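Local coordinates for protein adenosine deaminase (Burkholderia ambifaria, PDB 4GXW) that is a zinc amidohydrolase of the adenosine deaminase type that probably removes the amino group of adenosine or adenine by hydrolysis, at residues G242-D247 against S269-T274. Numbering follows the deposited sequence. Where two conformers were deposited one is given.
Sequences GYTIVD and SYYLRT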
# COMPACT_ATOMS: atom_id res chain seq x y z
N GLY A 242 -7.95 7.48 -3.90
CA GLY A 242 -9.08 8.38 -3.76
C GLY A 242 -8.85 9.82 -4.15
O GLY A 242 -9.70 10.65 -3.89
N TYR A 243 -7.74 10.11 -4.83
CA TYR A 243 -7.25 11.49 -4.98
C TYR A 243 -8.24 12.46 -5.60
O TYR A 243 -8.36 13.61 -5.15
CB TYR A 243 -5.93 11.54 -5.77
CG TYR A 243 -4.89 10.61 -5.19
CD1 TYR A 243 -4.51 10.72 -3.86
CD2 TYR A 243 -4.32 9.60 -5.96
CE1 TYR A 243 -3.59 9.85 -3.31
CE2 TYR A 243 -3.39 8.73 -5.42
CZ TYR A 243 -3.03 8.85 -4.09
OH TYR A 243 -2.14 7.98 -3.51
N THR A 244 -8.94 12.02 -6.64
CA THR A 244 -9.81 12.94 -7.36
C THR A 244 -11.06 13.36 -6.57
O THR A 244 -11.81 14.22 -7.02
CB THR A 244 -10.20 12.37 -8.73
OG1 THR A 244 -10.78 11.08 -8.55
CG2 THR A 244 -8.96 12.24 -9.63
N ILE A 245 -11.28 12.76 -5.40
CA ILE A 245 -12.38 13.18 -4.55
C ILE A 245 -12.28 14.66 -4.18
O ILE A 245 -13.29 15.30 -3.90
CB ILE A 245 -12.51 12.29 -3.28
CG1 ILE A 245 -13.90 12.44 -2.66
CG2 ILE A 245 -11.42 12.61 -2.27
CD1 ILE A 245 -14.05 11.74 -1.32
N VAL A 246 -11.07 15.22 -4.23
CA VAL A 246 -10.89 16.64 -3.91
C VAL A 246 -11.64 17.54 -4.90
O VAL A 246 -11.88 18.71 -4.61
CB VAL A 246 -9.41 17.07 -3.85
CG1 VAL A 246 -8.65 16.22 -2.84
CG2 VAL A 246 -8.77 16.99 -5.23
N ASP A 247 -12.02 16.98 -6.05
CA ASP A 247 -12.80 17.71 -7.05
C ASP A 247 -14.24 17.94 -6.59
O ASP A 247 -14.95 18.75 -7.18
CB ASP A 247 -12.81 16.96 -8.38
CG ASP A 247 -11.44 16.87 -9.02
OD1 ASP A 247 -10.57 17.71 -8.70
OD2 ASP A 247 -11.23 15.97 -9.86
N SER A 269 2.95 6.93 -9.05
CA SER A 269 3.65 7.13 -10.32
C SER A 269 2.91 8.09 -11.24
O SER A 269 3.55 8.89 -11.94
CB SER A 269 3.86 5.80 -11.05
OG SER A 269 4.63 4.90 -10.28
N TYR A 270 1.59 7.99 -11.28
CA TYR A 270 0.80 8.83 -12.17
C TYR A 270 1.08 10.31 -11.93
O TYR A 270 1.34 11.05 -12.89
CB TYR A 270 -0.70 8.53 -12.04
CG TYR A 270 -1.58 9.46 -12.86
CD1 TYR A 270 -1.78 9.27 -14.22
CD2 TYR A 270 -2.20 10.55 -12.26
CE1 TYR A 270 -2.58 10.14 -14.96
CE2 TYR A 270 -2.99 11.42 -12.98
CZ TYR A 270 -3.18 11.21 -14.32
OH TYR A 270 -3.98 12.07 -15.03
N TYR A 271 1.03 10.76 -10.68
CA TYR A 271 1.27 12.18 -10.43
C TYR A 271 2.72 12.60 -10.65
O TYR A 271 2.96 13.71 -11.11
CB TYR A 271 0.72 12.63 -9.06
CG TYR A 271 -0.79 12.74 -9.07
CD1 TYR A 271 -1.43 13.64 -9.92
CD2 TYR A 271 -1.58 11.94 -8.25
CE1 TYR A 271 -2.82 13.74 -9.96
CE2 TYR A 271 -2.97 12.03 -8.29
CZ TYR A 271 -3.58 12.93 -9.15
OH TYR A 271 -4.95 13.01 -9.18
N LEU A 272 3.67 11.71 -10.35
CA LEU A 272 5.08 12.00 -10.65
C LEU A 272 5.31 12.17 -12.15
O LEU A 272 6.13 12.98 -12.58
CB LEU A 272 5.99 10.89 -10.11
CG LEU A 272 6.30 10.92 -8.61
CD1 LEU A 272 6.93 9.62 -8.15
CD2 LEU A 272 7.22 12.09 -8.32
N ARG A 273 4.57 11.40 -12.95
CA ARG A 273 4.76 11.39 -14.39
C ARG A 273 4.06 12.57 -15.06
O ARG A 273 4.56 13.12 -16.04
CB ARG A 273 4.26 10.06 -14.93
CG ARG A 273 4.53 9.80 -16.39
CD ARG A 273 4.17 8.36 -16.76
NE ARG A 273 2.77 8.01 -16.48
CZ ARG A 273 2.38 7.16 -15.54
NH1 ARG A 273 3.27 6.57 -14.75
NH2 ARG A 273 1.08 6.91 -15.38
N THR A 274 2.90 12.97 -14.54
CA THR A 274 2.05 13.94 -15.22
C THR A 274 2.20 15.39 -14.75
O THR A 274 1.89 16.31 -15.51
CB THR A 274 0.55 13.54 -15.19
OG1 THR A 274 0.11 13.41 -13.83
CG2 THR A 274 0.33 12.23 -15.92
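Tyr271 turns the edge of its ring toward the face of Tyr243 in an offset edge-to-face pair, the planes at 75° and the centroids 5.7 Å apart. Over the centre of one face of Tyr271 lies CD2 of Tyr270, its neighbour in helix 269-274; at its edge, nearly in plane, sits Tyr243 CD2, 3.6 Å from Tyr271 CE2. The two side chains run past each other in opposite directions, which brings Tyr271 OH beside Tyr243 CB (3.8 Å) and within 4.1 Å of the Thr244 CG2 methyl. With CG anti to the carbonyl carbon (chi1 -74°), Tyr271 reaches out from its helix to the 3-10 turn 243-247, which follows strand 238-239 of the TIM-barrel-type fold. Tyrosine suits both places because a long flat ring spans the 10.1 Å between the CA atoms of Tyr243 and Tyr271. His284 meets both rings. The side chain of Tyr243 lies about 6 Å from that of the zinc ligand His35 and about 8 Å from the zinc ion. Tyr243 OH is hydrogen-bonded to His241 ND1 and Val265 N, and Thr244 OG1 to Met222 O; with these hydroxyls engaged outside the contact, turn and helix meet through aromatic and van der Waals packing.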